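Decaprenyl diphosphate synthase (Rhodobacter capsulatus, PDB 3MZV) probably elongates farnesyl diphosphate with isopentenyl diphosphate units into a long all-trans polyprenyl diphosphate, the side-chain precursor of isoprenoid quinones, using magnesium. Local coordinates at residues H11-Q16 and L321-D326; Q16-D21 and R57-L62; A23-L28 and L78-E83; T61-R66 and H315-M320. One frame throughout, in Å; residues are numbered along the deposited sequence.

Contact 1 (H11-Q16 and L321-D326); sequences HDRLAQ and LDDLAD
The pairing of the N-terminal helix 11-17 with the last helix, 316-328, is carried by Leu14, which packs on Leu321 and Leu324. The two short segments run close to antiparallel, their N-to-C directions 151° apart, and the axes come no nearer than 9.7 Å, so the space between them is bridged by branched side chains and not by backbone. Leu14 sets its CG opposite the backbone N (chi1 -174°), which carries CD2 across to the other helix. There Leu14 CD2 meets Leu324 CD2 at 3.9 Å, the two side chains lying at about a right angle, and the same methyl lies 4.4 Å from Leu321 CD2. In the all-helical fold of the polyprenyl synthases this contact brings the two ends of the modelled chain together, with Leu56 and Leu60 of helix 56-67 against Leu324 and Leu321 respectively. Toward solvent the apolar pairing gives way to charge. Arg13, its side chain bent at chi2 and chi3, brings NH2 to 3.9 Å from Asp323 OD2. That is a long salt bridge, and with guanidinium and carboxylate planes 61° apart it is not a flat two-pronged pairing. Weak hydrogen bonds of Gln319 with Arg13 NH2 and Asp323 OD2 belong to one of its two conformers and are therefore doubtful. Deeper in the fold, Leu321 O takes a hydrogen bond from Tyr208 OH of helix 199-224.

Contact 2 (Q16-D21 and R57-L62); sequences QALAED and RPMLTL
Leu18, Met59 and Leu62 all hold CG opposite the carbonyl carbon, with chi1 near -62°, and in Leu18 this sends the two methyls into the groove between Met59 and Leu62. Leu18 CD1 comes to 3.6 Å from Met59 O and to 4.0 Å from Met59 CB, an apolar group laid against a backbone carbonyl and the root of the neighbouring side chain. Both methyls of Leu18, CD1 and CD2, lie 4.1 Å from Leu62 CB, while CD1 alone also reaches Met59; the side chain is oblique to both partners. Leu62 answers from the opposite helix: its CD1 touches Asp21 CB at 3.7 Å, and its CD2 follows at 3.9 Å from the same Asp21 CB. Asp21 meets this apolar surface with its methylene and adjoining backbone. Its carboxylate is engaged elsewhere, in a salt bridge from OD2 to Arg66 NE and a weak hydrogen bond with His75. Met22 and Val25, further along helix 19-32, also lie on Leu62. The backbone evidence explains the placing of Leu18: at phi -100° and psi 12° it leaves helical geometry after helix 11-17 and stands as N-cap residue of helix 19-32. The arrangement is a helix-to-helix bend with a buried leucine at the joint, anchored on helix 56-67 within the all-alpha fold of the FPP/GGPP synthase family.

Contact 3 (A23-L28 and L78-E83); sequences AAVNAL and LAATVE
Val25 lies with both methyls over Ala79 and Ala80. Val25 CG2 rests on Ala79 CB at 3.7 Å. The other branch, CG1, stands beside the carbonyl carbon of its own residue (chi1 168°) and lies against the backbone of the next alanine: Val25 CG1 is 4.0 Å from Ala80 N, with Ala80 CB beside it at 4.3 Å. One turn further along, Leu28 CD2 approaches that same Ala80 CB at 4.3 Å, so the methyl of Ala80 is touched by both Val25 and Leu28. The closeness shows in the backbones. Val25 CA and Ala80 CA are 5.4 Å apart, an approach consistent with the small methyls of the two alanines, and the axes of the short segments pass within 8.9 Å. Interaction across this face is purely apolar. Polar groups deal with other partners: Glu83, on the same side of its helix, forms a salt bridge through OE2 with Arg55. Leu28 packs in addition on Val76 and on Leu131 of helix 114-133, and Ala79 on Leu62 of helix 56-67, so the crossing is hemmed in by further helices. This is a helix-helix crossing of -58° with alanines at the contact, in the all-alpha isoprenoid synthase fold, and helix 74-96, on which helix 19-32 leans, runs at its C-terminal end into the first aspartate-rich (DDxxD) motif of the family.

Contact 4 (T61-R66 and H315-M320); sequences TLAAAR and HPLRQM
Ala63 and Leu317 mark the nearest approach of the two backbones, CA to CA 6.4 Å, where the first turn of helix 316-328 faces the middle of helix 56-67. Leu317 fills this gap. Its CD1 presses against the turn, 3.4 Å from Arg66 CB and 3.5 Å from Ala63 O, a tight fit, whereas Leu317 CD2 lies more loosely, 4.4 Å from Ala63 CB. Arg66 meets the leucine only through the base of its side chain. The chain turns at chi2 and leads the guanidinium away to Asp21, with which NE forms a salt bridge. His315 is the N-cap residue of helix 316-328. A chi1 of -175° sets its ring across the start of the helix, where His315 ND1 accepts from Leu317 N at 3.0 Å. The bond is nearly straight (168°), and the donor lies 10° out of the ring plane, so it meets the ring at its edge. Across the contact, Arg66 O stands over one face of the imidazole, 3.9 Å from His315 NE2. With alanine in place of His315, Leu317 N would probably be left without its capping acceptor and a gap would open beside the Arg66 carbonyl, with the first turn less firmly fixed. Around this junction, Leu14 of helix 11-17 packs on both Ala63 and Leu317, while on another side of helix 56-67 His75 of helix 74-96 touches Leu62, Ala65 and Arg66.

From the N terminus, 11-16, 16-21 and 23-28 open contacts 1, 2 and 3 in turn. Contact 2 closes first, at 57-62, and contact 4 starts on the overlapping range 61-66, sharing Thr61 and Leu62. Contact 3 closes at 78-83, so it crosses both contact 2 and contact 4. The rest of the chain follows before 315-320 completes contact 4 and 321-326 completes contact 1, whose long loop encloses the other three. Helix 56-67 is common to contacts 2 and 4 and also touches contacts 1 and 3. Together they tie the two N-terminal helices and the C-terminal helix to helices 56-67 and 74-96.

Contact 1 (H11-Q16 and L321-D326)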
loop_
_atom_site.group_PDB
_atom_site.type_symbol
_atom_site.label_atom_id
_atom_site.label_comp_id
_atom_site.label_asym_id
_atom_site.label_seq_id
_atom_site.Cartn_x
_atom_site.Cartn_y
_atom_site.Cartn_z
ATOM N N HIS B 11 16.564 3.160 25.329
ATOM C CA HIS B 11 16.645 2.914 23.906
ATOM C C HIS B 11 18.040 2.379 23.472
ATOM O O HIS B 11 18.133 1.431 22.701
ATOM C CB HIS B 11 16.315 4.183 23.115
ATOM C CG HIS B 11 16.354 3.978 21.633
ATOM N ND1 HIS B 11 17.536 3.897 20.924
ATOM C CD2 HIS B 11 15.362 3.788 20.729
ATOM C CE1 HIS B 11 17.270 3.686 19.645
ATOM N NE2 HIS B 11 15.957 3.627 19.502
ATOM N N ASP B 12 19.104 2.999 23.978
ATOM C CA ASP B 12 20.495 2.620 23.638
ATOM C C ASP B 12 21.025 1.292 24.259
ATOM O O ASP B 12 21.787 0.586 23.600
ATOM C CB ASP B 12 21.440 3.792 23.968
ATOM C CG ASP B 12 20.986 5.095 23.301
ATOM O OD1 ASP B 12 20.801 5.089 22.057
ATOM O OD2 ASP B 12 20.757 6.095 24.019
ATOM N N ARG B 13 20.633 0.964 25.500
ATOM C CA ARG B 13 20.981 -0.343 26.124
ATOM C C ARG B 13 20.338 -1.506 25.364
ATOM O O ARG B 13 20.965 -2.535 25.070
ATOM C CB ARG B 13 20.514 -0.408 27.582
ATOM C CG ARG B 13 21.614 -0.551 28.632
ATOM C CD ARG B 13 21.576 -1.909 29.384
ATOM N NE ARG B 13 20.606 -1.916 30.496
ATOM C CZ ARG B 13 20.194 -3.003 31.161
ATOM N NH1 ARG B 13 20.654 -4.209 30.842
ATOM N NH2 ARG B 13 19.303 -2.886 32.146
ATOM N N LEU B 14 19.062 -1.317 25.069
ATOM C CA LEU B 14 18.320 -2.271 24.315
ATOM C C LEU B 14 18.969 -2.345 22.956
ATOM O O LEU B 14 19.177 -3.426 22.437
ATOM C CB LEU B 14 16.853 -1.812 24.228
ATOM C CG LEU B 14 15.796 -2.698 23.591
ATOM C CD1 LEU B 14 15.817 -4.148 24.040
ATOM C CD2 LEU B 14 14.434 -2.040 23.879
ATOM N N ALA B 15 19.298 -1.189 22.381
ATOM C CA ALA B 15 19.928 -1.144 21.036
ATOM C C ALA B 15 21.250 -1.870 21.002
ATOM O O ALA B 15 21.527 -2.588 20.051
ATOM C CB ALA B 15 20.128 0.306 20.554
ATOM N N GLN B 16 22.035 -1.750 22.064
ATOM C CA GLN B 16 23.342 -2.403 22.108
ATOM C C GLN B 16 23.206 -3.934 22.297
ATOM O O GLN B 16 24.009 -4.698 21.753
ATOM C CB GLN B 16 24.260 -1.736 23.172
ATOM C CG GLN B 16 24.731 -0.297 22.743
ATOM C CD GLN B 16 25.108 0.665 23.909
ATOM O OE1 GLN B 16 25.436 0.234 25.023
ATOM N NE2 GLN B 16 25.099 1.983 23.625
ATOM N N LEU B 321 12.650 -4.068 28.463
ATOM C CA LEU B 321 11.324 -3.660 28.011
ATOM C C LEU B 321 10.560 -2.919 29.090
ATOM O O LEU B 321 9.778 -2.023 28.785
ATOM C CB LEU B 321 10.492 -4.867 27.517
ATOM C CG LEU B 321 10.988 -5.503 26.210
ATOM C CD1 LEU B 321 10.124 -6.748 25.876
ATOM C CD2 LEU B 321 10.999 -4.535 25.041
ATOM N N ASP B 322 10.777 -3.317 30.328
ATOM C CA ASP B 322 10.250 -2.596 31.481
ATOM C C ASP B 322 10.803 -1.149 31.494
ATOM O O ASP B 322 10.011 -0.162 31.572
ATOM C CB ASP B 322 10.582 -3.359 32.764
ATOM C CG ASP B 322 9.716 -2.958 33.959
ATOM O OD1 ASP B 322 9.845 -1.821 34.426
ATOM O OD2 ASP B 322 8.951 -3.804 34.473
ATOM N N ASP B 323 12.122 -1.004 31.365
ATOM C CA ASP B 323 12.728 0.332 31.334
ATOM C C ASP B 323 12.226 1.092 30.103
ATOM O O ASP B 323 12.077 2.312 30.126
ATOM C CB ASP B 323 14.257 0.293 31.258
ATOM C CG ASP B 323 14.917 -0.196 32.523
ATOM O OD1 ASP B 323 14.340 -0.094 33.605
ATOM O OD2 ASP B 323 16.065 -0.677 32.421
ATOM N N LEU B 324 11.986 0.389 29.012
ATOM C CA LEU B 324 11.531 1.080 27.814
ATOM C C LEU B 324 10.143 1.735 28.058
ATOM O O LEU B 324 9.854 2.811 27.512
ATOM C CB LEU B 324 11.499 0.152 26.633
ATOM C CG LEU B 324 11.111 0.730 25.279
ATOM C CD1 LEU B 324 12.113 1.786 24.774
ATOM C CD2 LEU B 324 10.949 -0.438 24.278
ATOM N N ALA B 325 9.307 1.116 28.880
ATOM C CA ALA B 325 8.018 1.718 29.194
ATOM C C ALA B 325 8.195 3.014 29.950
ATOM O O ALA B 325 7.492 3.982 29.644
ATOM C CB ALA B 325 7.131 0.758 29.978
ATOM N N ASP B 326 9.148 3.046 30.897
ATOM C CA ASP B 326 9.506 4.295 31.579
ATOM C C ASP B 326 9.985 5.329 30.550
ATOM O O ASP B 326 9.510 6.462 30.520
ATOM C CB ASP B 326 10.594 4.063 32.649
ATOM C CG ASP B 326 10.038 3.423 33.923
ATOM O OD1 ASP B 326 8.830 3.583 34.229
ATOM O OD2 ASP B 326 10.802 2.775 34.659
#

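Contact 2 (Q16-D21 and R57-L62)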
loop_
_atom_site.group_PDB
_atom_site.type_symbol
_atom_site.label_atom_id
_atom_site.label_comp_id
_atom_site.label_asym_id
_atom_site.label_seq_id
_atom_site.Cartn_x
_atom_site.Cartn_y
_atom_site.Cartn_z
ATOM N N GLN B 16 22.035 -1.750 22.064
ATOM C CA GLN B 16 23.342 -2.403 22.108
ATOM C C GLN B 16 23.206 -3.934 22.297
ATOM O O GLN B 16 24.009 -4.698 21.753
ATOM C CB GLN B 16 24.260 -1.736 23.172
ATOM C CG GLN B 16 24.731 -0.297 22.743
ATOM C CD GLN B 16 25.108 0.665 23.909
ATOM O OE1 GLN B 16 25.436 0.234 25.023
ATOM N NE2 GLN B 16 25.099 1.983 23.625
ATOM N N ALA B 17 22.178 -4.367 23.041
ATOM C CA ALA B 17 21.908 -5.787 23.242
ATOM C C ALA B 17 21.400 -6.413 21.955
ATOM O O ALA B 17 21.622 -7.587 21.699
ATOM C CB ALA B 17 20.883 -5.996 24.358
ATOM N N LEU B 18 20.704 -5.635 21.142
ATOM C CA LEU B 18 20.181 -6.155 19.869
ATOM C C LEU B 18 21.041 -5.770 18.653
ATOM O O LEU B 18 20.624 -5.965 17.509
ATOM C CB LEU B 18 18.761 -5.634 19.680
ATOM C CG LEU B 18 17.758 -6.074 20.758
ATOM C CD1 LEU B 18 16.470 -5.363 20.526
ATOM C CD2 LEU B 18 17.604 -7.608 20.661
ATOM N N ALA B 19 22.235 -5.247 18.906
ATOM C CA ALA B 19 23.122 -4.664 17.871
ATOM C C ALA B 19 23.314 -5.567 16.695
ATOM O O ALA B 19 23.173 -5.170 15.514
ATOM C CB ALA B 19 24.511 -4.302 18.496
ATOM N N GLU B 20 23.619 -6.817 16.996
ATOM C CA GLU B 20 23.904 -7.762 15.942
ATOM C C GLU B 20 22.683 -8.069 15.090
ATOM O O GLU B 20 22.784 -8.149 13.866
ATOM C CB GLU B 20 24.441 -9.020 16.552
ATOM C CG GLU B 20 24.599 -10.115 15.603
ATOM C CD GLU B 20 25.608 -11.127 16.065
ATOM O OE1 GLU B 20 26.053 -11.062 17.229
ATOM O OE2 GLU B 20 25.973 -11.970 15.233
ATOM N N ASP B 21 21.530 -8.267 15.745
ATOM C CA ASP B 21 20.292 -8.530 15.021
ATOM C C ASP B 21 19.870 -7.308 14.200
ATOM O O ASP B 21 19.337 -7.446 13.106
ATOM C CB ASP B 21 19.183 -8.891 16.045
ATOM C CG ASP B 21 19.274 -10.366 16.527
ATOM O OD1 ASP B 21 20.011 -11.176 15.940
ATOM O OD2 ASP B 21 18.592 -10.722 17.492
ATOM N N ARG B 57 10.188 0.036 16.695
ATOM C CA ARG B 57 9.304 -1.015 16.213
ATOM C C ARG B 57 10.054 -2.288 15.811
ATOM O O ARG B 57 9.705 -3.334 16.312
ATOM C CB ARG B 57 8.354 -0.487 15.140
ATOM C CG ARG B 57 7.414 0.620 15.663
ATOM C CD ARG B 57 6.801 1.358 14.502
ATOM N NE ARG B 57 5.897 2.446 14.855
ATOM C CZ ARG B 57 6.276 3.681 15.184
ATOM N NH1 ARG B 57 7.546 3.987 15.330
ATOM N NH2 ARG B 57 5.361 4.598 15.443
ATOM N N PRO B 58 11.088 -2.207 14.963
ATOM C CA PRO B 58 11.801 -3.453 14.735
ATOM C C PRO B 58 12.490 -4.004 15.983
ATOM O O PRO B 58 12.584 -5.223 16.127
ATOM C CB PRO B 58 12.827 -3.077 13.668
ATOM C CG PRO B 58 12.961 -1.574 13.786
ATOM C CD PRO B 58 11.579 -1.156 14.057
ATOM N N MET B 59 12.963 -3.121 16.884
ATOM C CA MET B 59 13.554 -3.615 18.133
ATOM C C MET B 59 12.590 -4.428 18.948
ATOM O O MET B 59 13.001 -5.355 19.658
ATOM C CB MET B 59 14.087 -2.483 19.034
ATOM C CG MET B 59 15.167 -1.727 18.429
ATOM S SD MET B 59 16.111 -0.742 19.686
ATOM C CE MET B 59 17.546 -0.771 18.670
ATOM N N LEU B 60 11.334 -4.047 18.908
ATOM C CA LEU B 60 10.312 -4.721 19.697
ATOM C C LEU B 60 10.166 -6.165 19.216
ATOM O O LEU B 60 9.969 -7.075 20.032
ATOM C CB LEU B 60 8.973 -3.994 19.616
ATOM C CG LEU B 60 8.795 -2.770 20.556
ATOM C CD1 LEU B 60 7.385 -2.207 20.423
ATOM C CD2 LEU B 60 9.030 -3.127 21.984
ATOM N N THR B 61 10.237 -6.365 17.890
ATOM C CA THR B 61 10.127 -7.722 17.348
ATOM C C THR B 61 11.322 -8.562 17.730
ATOM O O THR B 61 11.174 -9.690 18.212
ATOM C CB THR B 61 10.004 -7.675 15.834
ATOM O OG1 THR B 61 8.771 -7.066 15.505
ATOM C CG2 THR B 61 10.108 -9.105 15.179
ATOM N N LEU B 62 12.528 -8.024 17.503
ATOM C CA LEU B 62 13.760 -8.720 17.878
ATOM C C LEU B 62 13.778 -9.070 19.375
ATOM O O LEU B 62 14.109 -10.183 19.735
ATOM C CB LEU B 62 14.971 -7.849 17.584
ATOM C CG LEU B 62 15.187 -7.472 16.115
ATOM C CD1 LEU B 62 16.391 -6.500 16.055
ATOM C CD2 LEU B 62 15.369 -8.706 15.240
#

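Contact 3 (A23-L28 and L78-E83)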
loop_
_atom_site.group_PDB
_atom_site.type_symbol
_atom_site.label_atom_id
_atom_site.label_comp_id
_atom_site.label_asym_id
_atom_site.label_seq_id
_atom_site.Cartn_x
_atom_site.Cartn_y
_atom_site.Cartn_z
ATOM N N ALA B 23 21.759 -5.077 12.925
ATOM C CA ALA B 23 22.648 -5.052 11.760
ATOM C C ALA B 23 22.069 -5.946 10.661
ATOM O O ALA B 23 22.026 -5.554 9.473
ATOM C CB ALA B 23 24.041 -5.510 12.134
ATOM N N ALA B 24 21.621 -7.143 11.042
ATOM C CA ALA B 24 21.034 -8.046 10.081
ATOM C C ALA B 24 19.711 -7.468 9.537
ATOM O O ALA B 24 19.372 -7.665 8.375
ATOM C CB ALA B 24 20.839 -9.445 10.722
ATOM N N VAL B 25 18.963 -6.747 10.363
ATOM C CA VAL B 25 17.740 -6.082 9.906
ATOM C C VAL B 25 18.081 -5.015 8.847
ATOM O O VAL B 25 17.562 -5.060 7.723
ATOM C CB VAL B 25 16.942 -5.495 11.102
ATOM C CG1 VAL B 25 15.850 -4.558 10.653
ATOM C CG2 VAL B 25 16.341 -6.671 11.915
ATOM N N ASN B 26 18.975 -4.104 9.226
ATOM C CA ASN B 26 19.502 -3.056 8.345
ATOM C C ASN B 26 19.899 -3.666 6.971
ATOM O O ASN B 26 19.476 -3.164 5.909
ATOM C CB ASN B 26 20.690 -2.310 9.042
ATOM C CG ASN B 26 20.254 -1.403 10.187
ATOM O OD1 ASN B 26 19.114 -1.003 10.260
ATOM N ND2 ASN B 26 21.197 -1.035 11.069
ATOM N N ALA B 27 20.629 -4.785 6.990
ATOM C CA ALA B 27 21.050 -5.476 5.774
ATOM C C ALA B 27 19.921 -5.987 4.838
ATOM O O ALA B 27 19.994 -5.858 3.599
ATOM C CB ALA B 27 21.983 -6.618 6.138
ATOM N N LEU B 28 18.912 -6.603 5.429
ATOM C CA LEU B 28 17.796 -7.137 4.693
ATOM C C LEU B 28 16.968 -6.015 4.082
ATOM O O LEU B 28 16.459 -6.166 2.961
ATOM C CB LEU B 28 16.938 -7.987 5.656
ATOM C CG LEU B 28 16.047 -9.095 5.122
ATOM C CD1 LEU B 28 16.698 -10.054 4.102
ATOM C CD2 LEU B 28 15.535 -9.844 6.400
ATOM N N LEU B 78 11.031 -10.591 10.182
ATOM C CA LEU B 78 9.837 -9.974 10.727
ATOM C C LEU B 78 10.073 -8.521 11.151
ATOM O O LEU B 78 9.223 -7.645 10.888
ATOM C CB LEU B 78 9.333 -10.790 11.939
ATOM C CG LEU B 78 8.821 -12.202 11.556
ATOM C CD1 LEU B 78 8.363 -13.035 12.766
ATOM C CD2 LEU B 78 7.683 -12.061 10.605
ATOM N N ALA B 79 11.195 -8.287 11.816
ATOM C CA ALA B 79 11.596 -6.912 12.223
ATOM C C ALA B 79 11.760 -5.982 10.994
ATOM O O ALA B 79 11.270 -4.834 11.026
ATOM C CB ALA B 79 12.823 -6.913 13.071
ATOM N N ALA B 80 12.386 -6.487 9.923
ATOM C CA ALA B 80 12.500 -5.722 8.683
ATOM C C ALA B 80 11.096 -5.393 8.079
ATOM O O ALA B 80 10.820 -4.282 7.654
ATOM C CB ALA B 80 13.344 -6.436 7.699
ATOM N N THR B 81 10.198 -6.369 8.110
ATOM C CA THR B 81 8.863 -6.172 7.598
ATOM C C THR B 81 8.095 -5.121 8.391
ATOM O O THR B 81 7.471 -4.224 7.816
ATOM C CB THR B 81 8.036 -7.538 7.553
ATOM O OG1 THR B 81 8.706 -8.502 6.730
ATOM C CG2 THR B 81 6.629 -7.283 7.050
ATOM N N VAL B 82 8.181 -5.186 9.705
ATOM C CA VAL B 82 7.591 -4.170 10.582
ATOM C C VAL B 82 8.138 -2.763 10.234
ATOM O O VAL B 82 7.396 -1.809 10.122
ATOM C CB VAL B 82 7.880 -4.528 12.047
ATOM C CG1 VAL B 82 7.618 -3.345 12.969
ATOM C CG2 VAL B 82 7.008 -5.710 12.458
ATOM N N GLU B 83 9.421 -2.656 9.993
ATOM C CA GLU B 83 9.974 -1.385 9.642
ATOM C C GLU B 83 9.555 -0.920 8.257
ATOM O O GLU B 83 9.290 0.275 8.075
ATOM C CB GLU B 83 11.480 -1.427 9.710
ATOM C CG GLU B 83 12.068 -0.027 9.618
ATOM C CD GLU B 83 11.992 0.770 10.895
ATOM O OE1 GLU B 83 10.957 0.755 11.615
ATOM O OE2 GLU B 83 13.003 1.465 11.176
#

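Contact 4 (T61-R66 and H315-M320)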
loop_
_atom_site.group_PDB
_atom_site.type_symbol
_atom_site.label_atom_id
_atom_site.label_comp_id
_atom_site.label_asym_id
_atom_site.label_seq_id
_atom_site.Cartn_x
_atom_site.Cartn_y
_atom_site.Cartn_z
ATOM N N THR B 61 10.237 -6.365 17.890
ATOM C CA THR B 61 10.127 -7.722 17.348
ATOM C C THR B 61 11.322 -8.562 17.730
ATOM O O THR B 61 11.174 -9.690 18.212
ATOM C CB THR B 61 10.004 -7.675 15.834
ATOM O OG1 THR B 61 8.771 -7.066 15.505
ATOM C CG2 THR B 61 10.108 -9.105 15.179
ATOM N N LEU B 62 12.528 -8.024 17.503
ATOM C CA LEU B 62 13.760 -8.720 17.878
ATOM C C LEU B 62 13.778 -9.070 19.375
ATOM O O LEU B 62 14.109 -10.183 19.735
ATOM C CB LEU B 62 14.971 -7.849 17.584
ATOM C CG LEU B 62 15.187 -7.472 16.115
ATOM C CD1 LEU B 62 16.391 -6.500 16.055
ATOM C CD2 LEU B 62 15.369 -8.706 15.240
ATOM N N ALA B 63 13.469 -8.088 20.229
ATOM C CA ALA B 63 13.473 -8.293 21.671
ATOM C C ALA B 63 12.476 -9.388 22.102
ATOM O O ALA B 63 12.813 -10.264 22.943
ATOM C CB ALA B 63 13.214 -6.950 22.449
ATOM N N ALA B 64 11.287 -9.344 21.544
ATOM C CA ALA B 64 10.257 -10.341 21.867
ATOM C C ALA B 64 10.700 -11.772 21.459
ATOM O O ALA B 64 10.563 -12.705 22.265
ATOM C CB ALA B 64 8.895 -9.993 21.218
ATOM N N ALA B 65 11.252 -11.923 20.264
ATOM C CA ALA B 65 11.691 -13.220 19.794
ATOM C C ALA B 65 12.837 -13.755 20.689
ATOM O O ALA B 65 12.775 -14.882 21.165
ATOM C CB ALA B 65 12.128 -13.153 18.294
ATOM N N ARG B 66 13.839 -12.917 20.956
ATOM C CA ARG B 66 15.008 -13.317 21.768
ATOM C C ARG B 66 14.587 -13.535 23.229
ATOM O O ARG B 66 15.109 -14.426 23.895
ATOM C CB ARG B 66 16.129 -12.254 21.709
ATOM C CG ARG B 66 16.813 -12.094 20.356
ATOM C CD ARG B 66 17.733 -13.235 20.074
ATOM N NE ARG B 66 18.542 -13.039 18.869
ATOM C CZ ARG B 66 19.470 -13.903 18.441
ATOM N NH1 ARG B 66 19.744 -14.994 19.150
ATOM N NH2 ARG B 66 20.148 -13.673 17.319
ATOM N N HIS B 315 14.260 -12.599 31.833
ATOM C CA HIS B 315 15.389 -12.525 30.926
ATOM C C HIS B 315 15.848 -11.047 30.983
ATOM O O HIS B 315 15.050 -10.148 31.264
ATOM C CB HIS B 315 14.872 -12.905 29.520
ATOM C CG HIS B 315 15.917 -12.997 28.454
ATOM N ND1 HIS B 315 16.447 -11.885 27.829
ATOM C CD2 HIS B 315 16.528 -14.068 27.893
ATOM C CE1 HIS B 315 17.353 -12.270 26.945
ATOM N NE2 HIS B 315 17.423 -13.589 26.968
ATOM N N PRO B 316 17.126 -10.776 30.709
ATOM C CA PRO B 316 17.537 -9.369 30.712
ATOM C C PRO B 316 16.667 -8.488 29.789
ATOM O O PRO B 316 16.519 -7.305 30.033
ATOM C CB PRO B 316 18.988 -9.418 30.217
ATOM C CG PRO B 316 19.440 -10.861 30.427
ATOM C CD PRO B 316 18.224 -11.704 30.369
ATOM N N LEU B 317 16.140 -9.069 28.712
ATOM C CA LEU B 317 15.308 -8.314 27.791
ATOM C C LEU B 317 13.979 -7.939 28.407
ATOM O O LEU B 317 13.444 -6.896 28.076
ATOM C CB LEU B 317 15.083 -9.076 26.493
ATOM C CG LEU B 317 16.281 -9.176 25.533
ATOM C CD1 LEU B 317 15.950 -10.168 24.440
ATOM C CD2 LEU B 317 16.682 -7.792 24.949
ATOM N N ARG B 318 13.453 -8.755 29.315
ATOM C CA ARG B 318 12.237 -8.365 30.004
ATOM C C ARG B 318 12.466 -7.067 30.791
ATOM O O ARG B 318 11.667 -6.149 30.690
ATOM C CB ARG B 318 11.712 -9.450 30.927
ATOM C CG ARG B 318 10.282 -9.229 31.311
ATOM C CD ARG B 318 9.779 -10.236 32.269
ATOM N NE ARG B 318 10.241 -9.912 33.613
ATOM C CZ ARG B 318 10.026 -10.660 34.700
ATOM N NH1 ARG B 318 9.352 -11.803 34.640
ATOM N NH2 ARG B 318 10.483 -10.245 35.881
ATOM N N GLN B 319 13.562 -6.986 31.531
ATOM C CA GLN B 319 13.852 -5.780 32.294
ATOM C C GLN B 319 14.077 -4.588 31.355
ATOM O O GLN B 319 13.626 -3.506 31.640
ATOM C CB GLN B 319 15.027 -5.991 33.254
ATOM C CG GLN B 319 15.152 -4.924 34.334
ATOM C CD GLN B 319 16.040 -3.764 33.901
ATOM O OE1 GLN B 319 16.912 -3.932 33.048
ATOM N NE2 GLN B 319 15.828 -2.586 34.490
ATOM N N MET B 320 14.732 -4.793 30.218
ATOM C CA MET B 320 14.950 -3.699 29.299
ATOM C C MET B 320 13.612 -3.178 28.712
ATOM O O MET B 320 13.460 -1.976 28.514
ATOM C CB MET B 320 15.937 -4.088 28.184
ATOM C CG MET B 320 17.427 -4.058 28.608
ATOM S SD MET B 320 18.600 -4.584 27.280
ATOM C CE MET B 320 18.816 -6.270 27.844
#